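Local coordinates for 2-amino-4-hydroxy-6-hydroxymethyldihydropteridine pyrophosphokinase (PDB 1CBK), which belongs to the HPPK family and probably catalyses transfer of pyrophosphate from ATP to 6-hydroxymethyl-7,8-dihydropterin, a step in folate biosynthesis, at residues V124-F129 and K148-H153; I61-S66 and L99-E104. One frame throughout, in Å; residues are numbered along the deposited sequence.

Overall arrangement
Both contacts lean on structure that also builds the pterin site, yet neither forms the pocket. Contact 1 packs helix 122-131 against the loop leading to strand 156-157; R121 and F123, just upstream of its helical segment, line the bound 7,8-dihydro-7,7-dimethyl-6-hydroxypterin, and the H153 side chain is about 11 Å from it. Contact 2 joins the end of strand 95-101 to the loop just after strand 54-63; the opposite ends of these strands supply Y54, N56 and D95 to the pocket. The contact centres are 22 Å apart, and both segments of contact 2 precede those of contact 1 in the sequence. They nevertheless meet: V124 CG1 packs 3.8 Å from L99 CD2, joining the helix to strand 95-101.

Contact 1 (V124-F129 and K148-H153); sequences VIVPLF and KQFADH
The I125 side chain stands roughly perpendicular to that of F150, the beta carbon of the isoleucine set 3.5 Å from F150 CE2. The methyl I125 CG2, anti to the backbone N (CG1 takes chi1 -63°), lies 3.8 Å from both F150 CD2 and F150 CE2. At the next residue, V126 spreads its two methyls: CG2 rests 3.8 Å from F150 CB and 3.9 Å from H153 CD2, and CG1 comes 3.9 Å from H153 NE2. V126 CG2 thus lies against the base of the F150 side chain and against the H153 imidazole.

A type I turn from F150 to H153 brings those two rings to the same side of the loop. Its H153 N to F150 O bond is 3.2 Å long, and F150 O also lies in the plane of the imidazole at its edge. Beyond the turn, M155 N donates to H153 ND1, which anchors the imidazole, and Q149 CB covers one F150 face. Y41 of strand 32-43 and M155 add to the packing round V126, and E122 of the same helix touches F150 and H153. Q149 of the second subunit packs on F150.

Between 124-129 and 148-153, van der Waals packing sets I125 and V126 on two rings, I125 and F150 buried, V126 and H153 nearer the surface. With ND1 accepting a backbone N-H, a neutral imidazole would probably carry its proton on NE2.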
loop_
_atom_site.group_PDB
_atom_site.type_symbol
_atom_site.label_atom_id
_atom_site.label_comp_id
_atom_site.label_asym_id
_atom_site.label_seq_id
_atom_site.Cartn_x
_atom_site.Cartn_y
_atom_site.Cartn_z
ATOM N N VAL A 124 -10.400 2.879 -3.572
ATOM C CA VAL A 124 -10.058 2.253 -4.822
ATOM C C VAL A 124 -11.013 1.062 -5.011
ATOM O O VAL A 124 -11.706 0.955 -6.038
ATOM C CB VAL A 124 -8.624 1.719 -4.809
ATOM C CG1 VAL A 124 -8.398 0.779 -6.002
ATOM C CG2 VAL A 124 -7.630 2.847 -4.873
ATOM N N ILE A 125 -11.087 0.190 -4.000
ATOM C CA ILE A 125 -11.905 -1.024 -4.100
ATOM C C ILE A 125 -13.407 -0.838 -4.083
ATOM O O ILE A 125 -14.120 -1.547 -4.807
ATOM C CB ILE A 125 -11.477 -2.095 -3.068
ATOM C CG1 ILE A 125 -10.038 -2.549 -3.355
ATOM C CG2 ILE A 125 -12.468 -3.305 -3.044
ATOM C CD1 ILE A 125 -9.834 -3.272 -4.687
ATOM N N VAL A 126 -13.905 0.100 -3.282
ATOM C CA VAL A 126 -15.348 0.323 -3.231
ATOM C C VAL A 126 -15.880 0.816 -4.593
ATOM O O VAL A 126 -16.915 0.309 -5.075
ATOM C CB VAL A 126 -15.750 1.239 -2.053
ATOM C CG1 VAL A 126 -17.171 1.748 -2.205
ATOM C CG2 VAL A 126 -15.560 0.480 -0.744
ATOM N N PRO A 127 -15.224 1.840 -5.202
ATOM C CA PRO A 127 -15.655 2.360 -6.516
ATOM C C PRO A 127 -15.496 1.266 -7.616
ATOM O O PRO A 127 -16.333 1.160 -8.506
ATOM C CB PRO A 127 -14.684 3.523 -6.793
ATOM C CG PRO A 127 -14.177 3.914 -5.492
ATOM C CD PRO A 127 -14.254 2.744 -4.552
ATOM N N LEU A 128 -14.400 0.514 -7.592
ATOM C CA LEU A 128 -14.188 -0.565 -8.580
ATOM C C LEU A 128 -15.324 -1.603 -8.502
ATOM O O LEU A 128 -15.868 -2.015 -9.523
ATOM C CB LEU A 128 -12.819 -1.256 -8.361
ATOM C CG LEU A 128 -12.394 -2.379 -9.332
ATOM C CD1 LEU A 128 -12.389 -1.863 -10.769
ATOM C CD2 LEU A 128 -11.007 -2.893 -8.974
ATOM N N PHE A 129 -15.690 -1.992 -7.280
ATOM C CA PHE A 129 -16.756 -2.970 -7.053
ATOM C C PHE A 129 -18.085 -2.463 -7.588
ATOM O O PHE A 129 -18.912 -3.235 -8.089
ATOM C CB PHE A 129 -16.860 -3.275 -5.561
ATOM C CG PHE A 129 -17.981 -4.210 -5.200
ATOM C CD1 PHE A 129 -18.062 -5.485 -5.754
ATOM C CD2 PHE A 129 -18.957 -3.816 -4.288
ATOM C CE1 PHE A 129 -19.104 -6.367 -5.406
ATOM C CE2 PHE A 129 -19.996 -4.676 -3.930
ATOM C CZ PHE A 129 -20.069 -5.959 -4.493
ATOM N N LYS A 148 -15.139 -6.863 1.207
ATOM C CA LYS A 148 -15.600 -7.230 2.557
ATOM C C LYS A 148 -14.978 -6.346 3.623
ATOM O O LYS A 148 -15.653 -5.890 4.527
ATOM C CB LYS A 148 -15.223 -8.682 2.881
ATOM C CG LYS A 148 -16.066 -9.750 2.215
ATOM C CD LYS A 148 -17.393 -9.872 2.902
ATOM C CE LYS A 148 -18.052 -11.221 2.606
ATOM N NZ LYS A 148 -19.262 -11.422 3.488
ATOM N N GLN A 149 -13.678 -6.140 3.507
ATOM C CA GLN A 149 -12.902 -5.326 4.431
ATOM C C GLN A 149 -13.410 -3.873 4.549
ATOM O O GLN A 149 -13.188 -3.209 5.570
ATOM C CB GLN A 149 -11.461 -5.314 3.924
ATOM C CG GLN A 149 -10.419 -4.765 4.857
ATOM C CD GLN A 149 -9.055 -4.669 4.184
ATOM O OE1 GLN A 149 -8.849 -5.164 3.068
ATOM N NE2 GLN A 149 -8.118 -4.019 4.854
ATOM N N PHE A 150 -14.104 -3.394 3.520
ATOM C CA PHE A 150 -14.584 -2.021 3.486
ATOM C C PHE A 150 -16.092 -1.877 3.622
ATOM O O PHE A 150 -16.656 -0.833 3.276
ATOM C CB PHE A 150 -14.115 -1.378 2.180
ATOM C CG PHE A 150 -12.679 -1.671 1.848
ATOM C CD1 PHE A 150 -11.661 -1.277 2.706
ATOM C CD2 PHE A 150 -12.346 -2.354 0.670
ATOM C CE1 PHE A 150 -10.330 -1.544 2.415
ATOM C CE2 PHE A 150 -11.001 -2.636 0.359
ATOM C CZ PHE A 150 -9.992 -2.224 1.242
ATOM N N ALA A 151 -16.744 -2.915 4.150
ATOM C CA ALA A 151 -18.202 -2.900 4.306
ATOM C C ALA A 151 -18.697 -1.796 5.229
ATOM O O ALA A 151 -19.820 -1.326 5.071
ATOM C CB ALA A 151 -18.719 -4.263 4.786
ATOM N N ASP A 152 -17.866 -1.378 6.176
ATOM C CA ASP A 152 -18.262 -0.324 7.098
ATOM C C ASP A 152 -17.544 1.003 6.854
ATOM O O ASP A 152 -17.390 1.811 7.780
ATOM C CB ASP A 152 -18.067 -0.806 8.540
ATOM C CG ASP A 152 -18.930 -2.017 8.860
ATOM O OD1 ASP A 152 -20.149 -1.982 8.543
ATOM O OD2 ASP A 152 -18.380 -3.008 9.398
ATOM N N HIS A 153 -17.140 1.237 5.603
ATOM C CA HIS A 153 -16.439 2.472 5.229
ATOM C C HIS A 153 -17.319 3.702 5.485
ATOM O O HIS A 153 -18.562 3.635 5.414
ATOM C CB HIS A 153 -15.991 2.431 3.758
ATOM C CG HIS A 153 -17.103 2.634 2.774
ATOM N ND1 HIS A 153 -17.560 3.884 2.412
ATOM C CD2 HIS A 153 -17.856 1.747 2.084
ATOM C CE1 HIS A 153 -18.548 3.759 1.544
ATOM N NE2 HIS A 153 -18.746 2.472 1.325
#

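Contact 2 (I61-S66 and L99-E104); sequences IETELS and LLYGNE
S66 and Y101 have the closest alpha carbons here, 9.1 Å apart, so the two backbones do not pair and the gap is spanned by one long side chain. With CG anti to the backbone N (chi1 -175°), the Y101 ring extends across it and its hydroxyl donates to L65 O over 2.6 Å. The carbonyl is met at an angle of 138° at its oxygen, with the donor tilted 19° from the carbonyl plane; seen from the tyrosine, L65 O lies at the ring edge, in plane. S66 CA adds a contact 3.5 Å from Y101 OH, and T63 CG2 stands obliquely 4.4 Å from Y101 CE1.

Both ends of this bridge are braced locally. L65 N donates to T63 OG1 at 3.0 Å, a nearly straight bond that makes an ST turn, and the threonine hydroxyl is bonded further to T32 OG1 and N31 O. S66 then takes the N-cap position of helix 67-80, its OG forming a weak bond to K69 N. On the tyrosine side, a type II' turn from Y101 to E104, with G102 as its first corner, is closed by E104 N to Y101 O at 3.0 Å. The ring also packs on I2 and P67.

Strand 2-10 runs between strands 54-63 and 95-101, which are parallel to each other and linked through helix 67-80. This is the second beta-alpha-beta unit of a ferredoxin-like fold, the 4-1-3-2 core of HPPK, with Y101, ending strand 95-101, holding the loop from strand 54-63 into helix 67-80.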
loop_
_atom_site.group_PDB
_atom_site.type_symbol
_atom_site.label_atom_id
_atom_site.label_comp_id
_atom_site.label_asym_id
_atom_site.label_seq_id
_atom_site.Cartn_x
_atom_site.Cartn_y
_atom_site.Cartn_z
ATOM N N ILE A 61 -12.286 1.676 -19.092
ATOM C CA ILE A 61 -12.079 2.020 -20.502
ATOM C C ILE A 61 -11.782 0.775 -21.342
ATOM O O ILE A 61 -11.396 -0.255 -20.800
ATOM C CB ILE A 61 -10.887 3.017 -20.734
ATOM C CG1 ILE A 61 -9.565 2.413 -20.251
ATOM C CG2 ILE A 61 -11.172 4.406 -20.116
ATOM C CD1 ILE A 61 -8.344 3.213 -20.696
ATOM N N GLU A 62 -11.969 0.896 -22.665
ATOM C CA GLU A 62 -11.684 -0.159 -23.647
ATOM C C GLU A 62 -10.696 0.563 -24.521
ATOM O O GLU A 62 -11.011 1.626 -25.066
ATOM C CB GLU A 62 -12.937 -0.527 -24.436
ATOM C CG GLU A 62 -13.975 -1.257 -23.565
ATOM C CD GLU A 62 -15.340 -1.525 -24.240
ATOM O OE1 GLU A 62 -15.611 -1.011 -25.359
ATOM O OE2 GLU A 62 -16.145 -2.263 -23.620
ATOM N N THR A 63 -9.470 0.063 -24.587
ATOM C CA THR A 63 -8.448 0.726 -25.357
ATOM C C THR A 63 -7.587 -0.219 -26.180
ATOM O O THR A 63 -7.483 -1.429 -25.891
ATOM C CB THR A 63 -7.534 1.570 -24.408
ATOM O OG1 THR A 63 -6.637 2.383 -25.172
ATOM C CG2 THR A 63 -6.707 0.678 -23.504
ATOM N N GLU A 64 -6.962 0.349 -27.205
ATOM C CA GLU A 64 -6.053 -0.389 -28.064
ATOM C C GLU A 64 -4.652 0.153 -27.830
ATOM O O GLU A 64 -3.696 -0.300 -28.465
ATOM C CB GLU A 64 -6.472 -0.299 -29.529
ATOM C CG GLU A 64 -7.855 -0.940 -29.753
ATOM C CD GLU A 64 -8.208 -1.157 -31.222
ATOM O OE1 GLU A 64 -7.438 -0.716 -32.106
ATOM O OE2 GLU A 64 -9.256 -1.779 -31.491
ATOM N N LEU A 65 -4.528 1.109 -26.901
ATOM C CA LEU A 65 -3.220 1.665 -26.554
ATOM C C LEU A 65 -2.470 0.606 -25.738
ATOM O O LEU A 65 -3.086 -0.127 -24.951
ATOM C CB LEU A 65 -3.358 2.957 -25.700
ATOM C CG LEU A 65 -4.030 4.222 -26.280
ATOM C CD1 LEU A 65 -4.124 5.339 -25.229
ATOM C CD2 LEU A 65 -3.273 4.719 -27.495
ATOM N N SER A 66 -1.162 0.489 -25.966
ATOM C CA SER A 66 -0.323 -0.456 -25.222
ATOM C C SER A 66 -0.217 0.098 -23.788
ATOM O O SER A 66 -0.548 1.267 -23.537
ATOM C CB SER A 66 1.061 -0.546 -25.868
ATOM O OG SER A 66 1.814 0.616 -25.592
ATOM N N LEU A 99 -4.945 0.760 -12.717
ATOM C CA LEU A 99 -5.137 -0.302 -11.735
ATOM C C LEU A 99 -5.001 -1.662 -12.399
ATOM O O LEU A 99 -4.320 -2.547 -11.887
ATOM C CB LEU A 99 -6.529 -0.228 -11.126
ATOM C CG LEU A 99 -6.981 0.951 -10.276
ATOM C CD1 LEU A 99 -8.467 0.751 -9.908
ATOM C CD2 LEU A 99 -6.121 1.026 -9.001
ATOM N N LEU A 100 -5.654 -1.805 -13.546
ATOM C CA LEU A 100 -5.691 -3.072 -14.283
ATOM C C LEU A 100 -5.642 -2.818 -15.776
ATOM O O LEU A 100 -6.209 -1.838 -16.268
ATOM C CB LEU A 100 -6.997 -3.811 -13.960
ATOM C CG LEU A 100 -7.219 -4.144 -12.477
ATOM C CD1 LEU A 100 -8.679 -4.519 -12.240
ATOM C CD2 LEU A 100 -6.247 -5.253 -12.007
ATOM N N TYR A 101 -4.962 -3.714 -16.483
ATOM C CA TYR A 101 -4.820 -3.641 -17.929
ATOM C C TYR A 101 -5.134 -5.055 -18.388
ATOM O O TYR A 101 -4.246 -5.914 -18.463
ATOM C CB TYR A 101 -3.390 -3.250 -18.326
ATOM C CG TYR A 101 -3.214 -3.051 -19.824
ATOM C CD1 TYR A 101 -3.441 -1.806 -20.409
ATOM C CD2 TYR A 101 -2.850 -4.118 -20.653
ATOM C CE1 TYR A 101 -3.315 -1.621 -21.798
ATOM C CE2 TYR A 101 -2.724 -3.946 -22.032
ATOM C CZ TYR A 101 -2.958 -2.702 -22.596
ATOM O OH TYR A 101 -2.869 -2.549 -23.955
ATOM N N GLY A 102 -6.412 -5.290 -18.668
ATOM C CA GLY A 102 -6.864 -6.609 -19.065
ATOM C C GLY A 102 -6.566 -7.481 -17.859
ATOM O O GLY A 102 -6.734 -7.071 -16.706
ATOM N N ASN A 103 -6.018 -8.646 -18.136
ATOM C CA ASN A 103 -5.650 -9.589 -17.109
ATOM C C ASN A 103 -4.159 -9.657 -17.057
ATOM O O ASN A 103 -3.604 -10.607 -16.524
ATOM C CB ASN A 103 -6.159 -10.965 -17.485
ATOM C CG ASN A 103 -7.296 -11.387 -16.635
ATOM O OD1 ASN A 103 -7.152 -11.535 -15.406
ATOM N ND2 ASN A 103 -8.462 -11.573 -17.260
ATOM N N GLU A 104 -3.493 -8.664 -17.629
ATOM C CA GLU A 104 -2.048 -8.682 -17.654
ATOM C C GLU A 104 -1.374 -8.271 -16.373
ATOM O O GLU A 104 -1.913 -7.510 -15.568
ATOM C CB GLU A 104 -1.534 -7.849 -18.816
ATOM C CG GLU A 104 -2.091 -8.352 -20.142
ATOM C CD GLU A 104 -1.637 -7.555 -21.342
ATOM O OE1 GLU A 104 -0.515 -6.990 -21.323
ATOM O OE2 GLU A 104 -2.425 -7.509 -22.320
#